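Probable conserved lipoprotein LpqN (Mycobacterium tuberculosis, PDB 6MNA) takes part in building the mycobacterial cell envelope, may link MmpL lipid transporters to periplasmic proteins, and serves as a virulence factor that associates with the host ubiquitin ligase CBL. Local coordinates at residues A[123-128]-A[197-202]; A[158-163]-A[184-189]; A[146-151]-A[172-177]; A[99-104]-A[118-123]. One frame throughout, in Å; residues are numbered along the deposited sequence. Where two conformers were deposited one is given.

Interaction 1 of 4, residues A[123-128]-A[197-202]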
# COMPACT_ATOMS: atom_id res chain seq x y z
N ALA A 123 3.52 4.62 2.17
CA ALA A 123 4.14 3.57 1.38
C ALA A 123 5.06 2.70 2.23
O ALA A 123 5.71 3.18 3.19
CB ALA A 123 4.91 4.18 0.21
N ILE A 124 5.10 1.42 1.91
CA ILE A 124 6.00 0.45 2.51
C ILE A 124 6.65 -0.35 1.38
O ILE A 124 5.98 -0.76 0.44
CB ILE A 124 5.28 -0.52 3.45
CG1 ILE A 124 4.38 0.22 4.44
CG2 ILE A 124 6.32 -1.40 4.14
CD1 ILE A 124 3.41 -0.70 5.14
N LEU A 125 7.96 -0.55 1.46
CA LEU A 125 8.63 -1.33 0.42
C LEU A 125 9.44 -2.42 1.09
O LEU A 125 10.29 -2.14 1.96
CB LEU A 125 9.54 -0.44 -0.44
CG LEU A 125 9.80 -0.64 -1.94
CD1 LEU A 125 11.25 -0.43 -2.34
CD2 LEU A 125 9.22 -1.91 -2.55
N SER A 126 9.18 -3.64 0.70
CA SER A 126 9.86 -4.79 1.26
C SER A 126 10.58 -5.57 0.17
O SER A 126 10.11 -5.63 -0.97
CB SER A 126 8.91 -5.72 1.94
OG SER A 126 8.19 -5.04 2.92
N LYS A 127 11.68 -6.21 0.56
CA LYS A 127 12.47 -7.08 -0.30
C LYS A 127 12.30 -8.50 0.18
O LYS A 127 12.60 -8.81 1.33
CB LYS A 127 13.95 -6.69 -0.28
CG LYS A 127 14.78 -7.43 -1.29
CD LYS A 127 16.25 -7.02 -1.11
CE LYS A 127 17.11 -7.72 -2.10
NZ LYS A 127 18.55 -7.29 -1.91
N LEU A 128 11.81 -9.37 -0.71
CA LEU A 128 11.57 -10.77 -0.44
C LEU A 128 12.57 -11.58 -1.25
O LEU A 128 12.67 -11.40 -2.47
CB LEU A 128 10.16 -11.18 -0.83
CG LEU A 128 9.02 -10.31 -0.26
CD1 LEU A 128 7.71 -11.01 -0.55
CD2 LEU A 128 9.16 -10.09 1.21
N PHE A 197 10.44 -7.47 -4.89
CA PHE A 197 10.10 -6.33 -4.08
C PHE A 197 8.59 -6.20 -4.06
O PHE A 197 7.92 -6.42 -5.07
CB PHE A 197 10.73 -5.07 -4.63
CG PHE A 197 12.24 -5.08 -4.51
CD1 PHE A 197 13.02 -5.73 -5.45
CD2 PHE A 197 12.85 -4.54 -3.39
CE1 PHE A 197 14.43 -5.78 -5.32
CE2 PHE A 197 14.26 -4.57 -3.26
CZ PHE A 197 15.04 -5.21 -4.23
N VAL A 198 8.08 -5.83 -2.91
CA VAL A 198 6.64 -5.64 -2.75
C VAL A 198 6.42 -4.24 -2.20
O VAL A 198 6.89 -3.91 -1.09
CB VAL A 198 6.03 -6.67 -1.82
CG1 VAL A 198 4.52 -6.41 -1.67
CG2 VAL A 198 6.34 -8.08 -2.27
N LEU A 199 5.71 -3.43 -2.97
CA LEU A 199 5.34 -2.08 -2.59
C LEU A 199 3.90 -2.15 -2.12
O LEU A 199 3.05 -2.65 -2.84
CB LEU A 199 5.39 -1.13 -3.77
CG LEU A 199 4.95 0.31 -3.53
CD1 LEU A 199 5.92 1.02 -2.62
CD2 LEU A 199 4.86 1.00 -4.84
N GLN A 200 3.63 -1.61 -0.94
CA GLN A 200 2.23 -1.45 -0.53
C GLN A 200 1.97 0.03 -0.31
O GLN A 200 2.77 0.75 0.30
CB GLN A 200 1.93 -2.25 0.70
CG GLN A 200 2.04 -3.77 0.44
CD GLN A 200 1.37 -4.63 1.48
OE1 GLN A 200 1.75 -4.63 2.64
NE2 GLN A 200 0.35 -5.39 1.07
N LEU A 201 0.83 0.48 -0.82
CA LEU A 201 0.37 1.86 -0.68
C LEU A 201 -0.91 1.80 0.14
O LEU A 201 -1.89 1.21 -0.32
CB LEU A 201 0.16 2.50 -2.02
CG LEU A 201 1.31 2.48 -3.01
CD1 LEU A 201 0.95 3.12 -4.30
CD2 LEU A 201 2.44 3.19 -2.36
N ASN A 202 -0.87 2.35 1.36
CA ASN A 202 -1.94 2.20 2.34
C ASN A 202 -2.64 3.53 2.53
O ASN A 202 -2.06 4.47 3.10
CB ASN A 202 -1.39 1.71 3.68
CG ASN A 202 -0.81 0.32 3.61
OD1 ASN A 202 -1.30 -0.52 2.87
ND2 ASN A 202 0.22 0.07 4.39
O HOH W 1 5.75 -4.29 1.54
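With CG anti to the backbone N (chi1 -172°) and the chain extended from there to NZ, Lys127 runs alongside the ring of Phe197, whose own CG stands beside its backbone N (chi1 -68°). The two side chains point the same way, CG of Lys127 lying 3.5 Å from CE2 of Phe197. The aliphatic part of a lysine can pack against an aromatic neighbour while the ammonium group travels on past it.

The pair belongs to the antiparallel sheet of the LpqN domain, a member of the Mog1p/PsbP clan. Ile124 with Gln200 and Ser126 with Val198 are the hydrogen-bonded pairs, each joined by two backbone bonds, among them Val198 N to Ser126 O at 2.8 Å. Ala123, Leu125 and Lys127 face Leu201, Leu199 and Phe197 in the non-hydrogen-bonded pairs, where the side chains share one face of the sheet. There CB of Ala123 meets CD2 of Leu201 at 3.7 Å, small against large, and Leu125 CD2 packs on Leu199 CB. The other face is more polar: a water bridges Ser126 OG and Val198 O, 2.9 Å from each, while CD1 of Ile124 touches ND2 of Asn202 at 3.4 Å.

The amides of this second face look to the next strand, Gln200 bonding to Thr187 and Asn202 to Gln185, both on strand 179-192. Strand 195-206 thus lies between strands 120-130 and 179-192, with Leu128 reaching Ile65 of helix 61-66 and Leu201 touching the decanoyl-bearing ligand.

Interaction 2 of 4, residues A[158-163]-A[184-189]. With U2D (6-O-decanoyl-alpha-D-glucopyranose), chain B.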
# COMPACT_ATOMS: atom_id res chain seq x y z
N SER A 158 -9.54 -5.89 -7.05
CA SER A 158 -9.28 -6.24 -8.44
C SER A 158 -7.82 -6.03 -8.82
O SER A 158 -7.04 -5.34 -8.15
CB SER A 158 -10.17 -5.45 -9.41
OG SER A 158 -9.73 -4.11 -9.51
N ALA A 159 -7.46 -6.71 -9.90
CA ALA A 159 -6.16 -6.60 -10.52
C ALA A 159 -5.93 -5.19 -11.04
O ALA A 159 -6.86 -4.47 -11.42
CB ALA A 159 -6.08 -7.60 -11.68
N ALA A 160 -4.68 -4.79 -11.02
CA ALA A 160 -4.29 -3.50 -11.53
C ALA A 160 -2.82 -3.52 -11.95
O ALA A 160 -2.13 -4.54 -11.87
CB ALA A 160 -4.53 -2.42 -10.47
N THR A 161 -2.35 -2.38 -12.42
CA THR A 161 -0.94 -2.20 -12.71
C THR A 161 -0.49 -0.89 -12.09
O THR A 161 -1.30 -0.01 -11.78
CB THR A 161 -0.61 -2.19 -14.21
OG1 THR A 161 -1.28 -1.10 -14.85
CG2 THR A 161 -1.05 -3.49 -14.86
N LEU A 162 0.82 -0.78 -11.92
CA LEU A 162 1.45 0.45 -11.48
C LEU A 162 2.82 0.46 -12.13
O LEU A 162 3.59 -0.49 -11.96
CB LEU A 162 1.56 0.55 -9.95
CG LEU A 162 1.87 1.96 -9.45
CD1 LEU A 162 0.77 2.98 -9.90
CD2 LEU A 162 2.05 2.00 -7.96
N GLY A 163 3.10 1.49 -12.92
CA GLY A 163 4.42 1.60 -13.49
C GLY A 163 4.84 0.39 -14.28
O GLY A 163 6.03 0.06 -14.32
N ALA A 184 -7.82 1.79 1.81
CA ALA A 184 -7.56 1.09 0.57
C ALA A 184 -6.09 0.71 0.59
O ALA A 184 -5.27 1.35 1.25
CB ALA A 184 -7.87 1.92 -0.67
N GLN A 185 -5.78 -0.35 -0.14
CA GLN A 185 -4.40 -0.79 -0.25
C GLN A 185 -4.14 -1.24 -1.68
O GLN A 185 -4.91 -2.03 -2.23
CB GLN A 185 -4.12 -1.90 0.74
CG GLN A 185 -2.72 -2.40 0.66
CD GLN A 185 -2.48 -3.50 1.63
OE1 GLN A 185 -3.02 -4.59 1.48
NE2 GLN A 185 -1.64 -3.24 2.63
N LYS A 186 -3.09 -0.70 -2.29
CA LYS A 186 -2.56 -1.23 -3.54
C LYS A 186 -1.25 -1.94 -3.26
O LYS A 186 -0.36 -1.38 -2.60
CB LYS A 186 -2.38 -0.12 -4.57
CG LYS A 186 -1.94 -0.61 -5.95
CD LYS A 186 -2.03 0.53 -7.00
CE LYS A 186 -2.36 -0.03 -8.38
NZ LYS A 186 -2.64 1.00 -9.42
N THR A 187 -1.13 -3.18 -3.73
CA THR A 187 0.08 -3.97 -3.58
C THR A 187 0.67 -4.16 -4.96
O THR A 187 -0.04 -4.56 -5.89
CB THR A 187 -0.23 -5.33 -2.94
OG1 THR A 187 -0.81 -5.16 -1.62
CG2 THR A 187 1.02 -6.20 -2.81
N VAL A 188 1.95 -3.84 -5.12
CA VAL A 188 2.63 -3.98 -6.40
C VAL A 188 3.77 -4.96 -6.22
O VAL A 188 4.56 -4.82 -5.27
CB VAL A 188 3.20 -2.65 -6.93
CG1 VAL A 188 3.70 -2.84 -8.33
CG2 VAL A 188 2.24 -1.50 -6.81
N VAL A 189 3.88 -5.93 -7.12
CA VAL A 189 4.92 -6.93 -7.07
C VAL A 189 5.93 -6.61 -8.16
O VAL A 189 5.58 -6.46 -9.33
CB VAL A 189 4.36 -8.35 -7.18
CG1 VAL A 189 5.46 -9.36 -7.06
CG2 VAL A 189 3.41 -8.57 -6.02
C1 U2D B . -15.46 1.24 -1.73
C2 U2D B . -15.58 -0.03 -2.68
C3 U2D B . -14.44 -0.04 -3.75
C4 U2D B . -14.14 1.40 -4.01
C5 U2D B . -13.41 1.83 -2.68
C6 U2D B . -13.18 3.31 -2.50
CAX U2D B . -10.88 3.62 -1.92
CAY U2D B . -10.62 5.11 -1.77
CAZ U2D B . -9.59 5.62 -2.78
CBA U2D B . -8.16 5.27 -2.40
CBB U2D B . -7.58 4.11 -3.25
CBC U2D B . -6.13 4.16 -2.77
CBD U2D B . -5.41 2.95 -3.29
CBE U2D B . -4.03 2.89 -2.55
CBF U2D B . -3.27 4.15 -2.93
CBG U2D B . -3.07 4.26 -4.47
O11 U2D B . -10.69 3.24 -3.29
O2 U2D B . -15.52 -1.28 -1.97
O3 U2D B . -14.78 -0.83 -4.92
O4 U2D B . -13.29 1.59 -5.16
O5 U2D B . -14.10 1.44 -1.44
O6 U2D B . -12.21 3.38 -1.45
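Lys186 reaches from strand 184-189 to the end of strand 158-162, and its NZ donates a hydrogen bond of 2.9 Å to the backbone O of Thr161. The ammonium group comes from above the carbonyl plane, 40° out of it, and also has a long, weak ion pair with Asp221. CG stands anti to the backbone N, but a bend at chi3 (-149°) turns CE and NZ so that CE passes CB of Ala160 at 3.8 Å. Only a long side chain can cross the gap between two strands whose axes come no closer than 7.7 Å, and that of lysine carries a donor to a backbone oxygen at its end.

The tight, apolar part lies beside it. CD2 of Leu162 meets CG2 of Val188 at 3.7 Å, the two side chains crossing at about a right angle, and CB of Leu162 touches the same methyl. These buried branched residues point toward each other and fill the closer end of the crossing. The other end is looser: Ala160 offers just its methyl, and Thr161, which supplies the carbonyl, turns its side chain away from strand 184-189 on an exposed part of the chain.

On the ligand side, CB of Ala184 lies 3.4 Å from CBB of the decanoyl chain, and the chain continues past the backbone N of Lys186, so this strand lines the lipid site.

The two strands cross at 66° and are not direct neighbours: strand 165-176 pairs with both. Leu162 also packs on Leu201 of strand 195-206, and Val189 on helix 134-140.

Interaction 3 of 4, residues A[146-151]-A[172-177]. With GLC (alpha-D-glucopyranose), chain C.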
# COMPACT_ATOMS: atom_id res chain seq x y z
N LYS A 146 -9.06 -7.35 4.61
CA LYS A 146 -10.26 -8.13 4.92
C LYS A 146 -10.30 -8.54 6.39
O LYS A 146 -11.40 -8.79 6.91
CB LYS A 146 -10.37 -9.35 4.01
CG LYS A 146 -10.75 -8.98 2.60
CD LYS A 146 -10.81 -10.16 1.64
CE LYS A 146 -11.76 -11.27 2.11
NZ LYS A 146 -11.67 -12.47 1.23
N ASN A 147 -9.16 -8.58 7.09
CA ASN A 147 -9.13 -8.90 8.53
C ASN A 147 -9.36 -7.69 9.43
O ASN A 147 -9.34 -7.83 10.65
CB ASN A 147 -7.80 -9.53 8.92
CG ASN A 147 -7.61 -10.88 8.32
OD1 ASN A 147 -8.57 -11.53 7.92
ND2 ASN A 147 -6.36 -11.32 8.22
N LEU A 148 -9.53 -6.51 8.86
CA LEU A 148 -9.73 -5.32 9.66
C LEU A 148 -11.09 -5.38 10.35
O LEU A 148 -12.00 -6.06 9.89
CB LEU A 148 -9.65 -4.09 8.76
CG LEU A 148 -8.73 -2.90 8.95
CD1 LEU A 148 -7.44 -3.20 9.68
CD2 LEU A 148 -8.45 -2.37 7.54
N PRO A 149 -11.24 -4.68 11.48
CA PRO A 149 -12.50 -4.74 12.25
C PRO A 149 -13.65 -4.10 11.48
O PRO A 149 -13.64 -2.90 11.20
CB PRO A 149 -12.17 -3.95 13.52
CG PRO A 149 -10.68 -3.98 13.62
CD PRO A 149 -10.20 -3.92 12.21
N GLY A 150 -14.65 -4.92 11.16
CA GLY A 150 -15.80 -4.40 10.49
C GLY A 150 -15.57 -4.06 9.04
O GLY A 150 -16.40 -3.37 8.44
N PHE A 151 -14.46 -4.52 8.46
CA PHE A 151 -14.21 -4.23 7.05
C PHE A 151 -15.40 -4.64 6.20
O PHE A 151 -15.96 -5.73 6.36
CB PHE A 151 -12.95 -4.93 6.55
CG PHE A 151 -12.59 -4.55 5.14
CD1 PHE A 151 -12.09 -3.30 4.88
CD2 PHE A 151 -12.81 -5.42 4.08
CE1 PHE A 151 -11.78 -2.92 3.60
CE2 PHE A 151 -12.48 -5.05 2.78
CZ PHE A 151 -11.98 -3.79 2.55
N GLY A 172 -12.36 -0.24 0.92
CA GLY A 172 -13.60 -0.41 1.63
C GLY A 172 -13.66 0.52 2.81
O GLY A 172 -12.98 1.55 2.86
N SER A 173 -14.53 0.17 3.73
CA SER A 173 -14.77 0.93 4.94
C SER A 173 -14.58 0.02 6.14
O SER A 173 -14.87 -1.18 6.07
CB SER A 173 -16.19 1.50 4.97
OG SER A 173 -16.38 2.45 3.94
N TYR A 174 -14.13 0.61 7.25
CA TYR A 174 -14.11 -0.10 8.51
C TYR A 174 -14.38 0.90 9.63
O TYR A 174 -14.28 2.11 9.43
CB TYR A 174 -12.79 -0.87 8.72
CG TYR A 174 -11.58 -0.08 9.20
CD1 TYR A 174 -10.98 0.86 8.38
CD2 TYR A 174 -11.03 -0.30 10.44
CE1 TYR A 174 -9.84 1.58 8.80
CE2 TYR A 174 -9.89 0.40 10.87
CZ TYR A 174 -9.30 1.35 10.04
OH TYR A 174 -8.16 2.09 10.45
N SER A 175 -14.79 0.37 10.77
CA SER A 175 -15.18 1.18 11.91
C SER A 175 -14.06 1.10 12.94
O SER A 175 -13.69 0.00 13.38
CB SER A 175 -16.52 0.73 12.49
OG SER A 175 -16.42 -0.51 13.17
N LYS A 176 -13.48 2.24 13.26
CA LYS A 176 -12.45 2.35 14.27
C LYS A 176 -12.94 3.34 15.30
O LYS A 176 -13.20 4.50 14.97
CB LYS A 176 -11.12 2.80 13.65
CG LYS A 176 -9.94 2.88 14.64
CD LYS A 176 -8.62 3.28 13.93
CE LYS A 176 -7.42 3.33 14.89
NZ LYS A 176 -6.11 3.46 14.17
N ASN A 177 -13.07 2.89 16.55
CA ASN A 177 -13.49 3.77 17.65
C ASN A 177 -14.86 4.37 17.33
O ASN A 177 -15.08 5.57 17.52
CB ASN A 177 -12.47 4.87 17.92
CG ASN A 177 -11.15 4.33 18.46
OD1 ASN A 177 -11.13 3.41 19.28
ND2 ASN A 177 -10.06 4.91 18.00
C1 GLC C . -17.54 1.74 -0.68
C2 GLC C . -18.05 2.25 0.67
C3 GLC C . -18.23 1.08 1.63
C4 GLC C . -19.18 0.06 1.00
C5 GLC C . -18.63 -0.41 -0.37
C6 GLC C . -19.59 -1.33 -1.10
O1 GLC C . -16.27 1.13 -0.53
O2 GLC C . -17.12 3.22 1.20
O3 GLC C . -18.80 1.56 2.86
O4 GLC C . -19.33 -1.05 1.89
O5 GLC C . -18.46 0.75 -1.23
O6 GLC C . -19.67 -2.53 -0.28
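A type II beta turn from Leu148 to Phe151, in the loop that leads from helix 142-146 into strand 152-162, rests against strand 172-176 at the sugar-binding end of the sheet. Its closing bond runs from Phe151 N to Leu148 O. Gly150 holds the third position with phi 73°, a value that a residue without a side chain adopts easily, and Pro149 fits the second with its phi fixed by the ring.

Leu148 lies over one face of the Tyr174 ring in a CH-pi contact, its CG 4.0 Å from the ring centroid and 19° off the normal. The ring owes its place to chi1 of 80°, which sets CG between the backbone N and the carbonyl carbon. Pro149 runs alongside the tyrosine, and its carbonyl O lies at the ring's edge, near its plane, 3.8 Å from CD2 of Tyr174 and closer still to CB. The same oxygen receives a weak bond from Ser175 N, 3.5 Å long.

Further along, the ring of Phe151 packs on Gly172, CE1 lying 3.7 Å from its CA; with no side chain on the glycine, the ring can come this close to the backbone. Phe151 also touches Val183 on strand 179-192.

The ligand is a trehalose with one half decanoylated, and that half touches Gly172. The other is an alpha-D-glucose unit joined to it through O1. Ser173 points away from the turn, and its hydroxyl, like a sugar's, can both give and accept: OG is hydrogen-bonded to O3 of the glucose unit at 2.8 Å, and either could be the donor.

Interaction 4 of 4, residues A[99-104]-A[118-123]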
# COMPACT_ATOMS: atom_id res chain seq x y z
N SER A 99 9.98 7.24 7.92
CA SER A 99 9.94 7.25 9.37
C SER A 99 9.29 5.95 9.81
O SER A 99 8.82 5.17 8.99
CB SER A 99 9.17 8.47 9.86
OG SER A 99 7.76 8.29 9.67
N SER A 100 9.23 5.75 11.12
CA SER A 100 8.56 4.57 11.66
C SER A 100 7.12 4.52 11.20
O SER A 100 6.59 3.44 10.90
CB SER A 100 8.61 4.59 13.20
OG SER A 100 9.94 4.65 13.68
N ARG A 101 6.46 5.68 11.13
CA ARG A 101 5.05 5.77 10.75
C ARG A 101 4.85 5.65 9.24
O ARG A 101 3.75 5.30 8.81
CB ARG A 101 4.46 7.11 11.23
CG ARG A 101 3.49 7.04 12.42
CD ARG A 101 2.36 8.07 12.25
NE ARG A 101 1.51 7.76 11.09
CZ ARG A 101 0.77 8.64 10.41
NH1 ARG A 101 0.78 9.93 10.76
NH2 ARG A 101 0.04 8.24 9.38
N ALA A 102 5.87 5.96 8.44
CA ALA A 102 5.75 5.98 6.97
C ALA A 102 7.04 5.38 6.43
O ALA A 102 7.96 6.11 6.04
CB ALA A 102 5.55 7.39 6.45
N PRO A 103 7.15 4.06 6.45
CA PRO A 103 8.44 3.40 6.22
C PRO A 103 9.12 3.75 4.92
O PRO A 103 10.35 3.84 4.87
CB PRO A 103 8.04 1.92 6.28
CG PRO A 103 6.92 1.90 7.23
CD PRO A 103 6.13 3.11 6.90
N TYR A 104 8.36 3.92 3.85
CA TYR A 104 8.90 4.32 2.56
C TYR A 104 8.35 5.67 2.15
O TYR A 104 8.22 5.98 0.96
CB TYR A 104 8.62 3.27 1.50
CG TYR A 104 9.47 3.30 0.28
CD1 TYR A 104 10.81 2.88 0.31
CD2 TYR A 104 8.96 3.72 -0.93
CE1 TYR A 104 11.57 2.86 -0.82
CE2 TYR A 104 9.73 3.71 -2.08
CZ TYR A 104 11.03 3.29 -2.01
OH TYR A 104 11.80 3.29 -3.14
N PRO A 118 -5.79 13.41 9.62
CA PRO A 118 -5.89 13.83 8.23
C PRO A 118 -5.83 12.63 7.30
O PRO A 118 -5.27 11.59 7.67
CB PRO A 118 -4.67 14.73 8.05
CG PRO A 118 -3.63 14.09 8.94
CD PRO A 118 -4.42 13.64 10.15
N PRO A 119 -6.37 12.77 6.08
CA PRO A 119 -6.18 11.75 5.04
C PRO A 119 -4.69 11.52 4.81
O PRO A 119 -3.92 12.47 4.70
CB PRO A 119 -6.81 12.36 3.79
CG PRO A 119 -7.60 13.53 4.25
CD PRO A 119 -7.08 13.96 5.58
N THR A 120 -4.31 10.26 4.69
CA THR A 120 -2.92 9.92 4.44
C THR A 120 -2.82 8.70 3.53
O THR A 120 -3.64 7.79 3.58
CB THR A 120 -2.16 9.60 5.74
OG1 THR A 120 -2.67 8.38 6.30
CG2 THR A 120 -2.28 10.72 6.77
N ILE A 121 -1.73 8.67 2.76
CA ILE A 121 -1.37 7.49 2.00
C ILE A 121 0.12 7.26 2.29
O ILE A 121 0.94 8.15 2.09
CB ILE A 121 -1.61 7.66 0.50
CG1 ILE A 121 -3.06 8.11 0.24
CG2 ILE A 121 -1.28 6.36 -0.21
CD1 ILE A 121 -3.34 8.36 -1.20
N VAL A 122 0.41 6.10 2.84
CA VAL A 122 1.72 5.73 3.33
C VAL A 122 2.24 4.61 2.44
O VAL A 122 1.49 3.71 2.06
CB VAL A 122 1.61 5.31 4.80
CG1 VAL A 122 2.65 4.31 5.16
CG2 VAL A 122 1.65 6.57 5.70
N ALA A 123 3.52 4.62 2.17
CA ALA A 123 4.14 3.57 1.38
C ALA A 123 5.06 2.70 2.23
O ALA A 123 5.71 3.18 3.19
CB ALA A 123 4.91 4.18 0.21
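Tyr104 N donates to the backbone O of Ala123 at 2.8 Å, the hydrogen bond that pins the loop 99-104 to the start of a central strand of the antiparallel sheet. The donor stands 38° above the carbonyl plane.

Apolar contacts centre on Val122, which points toward the loop. With CG1 anti to the backbone N (chi1 151°), the valine presents both methyls to the loop: CG1 meets CD of Pro103 at 4.1 Å, CG2 lies at the same distance from CB of Ala102. Branching at CB is what lets one residue serve two neighbours at once. Farther along, CB of Tyr104 touches CB of Ala123 at 4.0 Å, and that small methyl sits near the plane of the tyrosine ring, at its edge.

Between polar side chains there is just a loose approach. Arg101, bent at chi2 and chi3, brings NH2 no nearer than 4.1 Å to OG1 of Thr120, the hydroxyl lying near the edge of the guanidinium.

Within the loop, backbone bonds join Ser99 and Ala102 in both directions. The loop leads from strand 93-96 to strand 106-109, which pairs with strand 120-130; Tyr104 stacks on His77, and Ile121 turns to helix 210-223.

How the interactions relate
From the N terminus, interaction 4 comes first and closes a short loop of 13 residues, setting the loop before strand 106-109 against the start of strand 120-130. That strand carries straight on into interaction 1, with Ala123 shared, and a much longer loop closes there, where strand 120-130 pairs with strand 195-206. Interactions 2 and 3 both fall within this longer loop, and their segments alternate along the chain: 146-151, 158-163, 172-177, 184-189. Interaction 2 adjoins interaction 1, since strands 179-192 and 195-206 are neighbours, whereas interaction 3 stands apart at the sugar end. Interactions 1 and 2 join strands of one antiparallel sheet; 3 and 4 fasten loops to its strands.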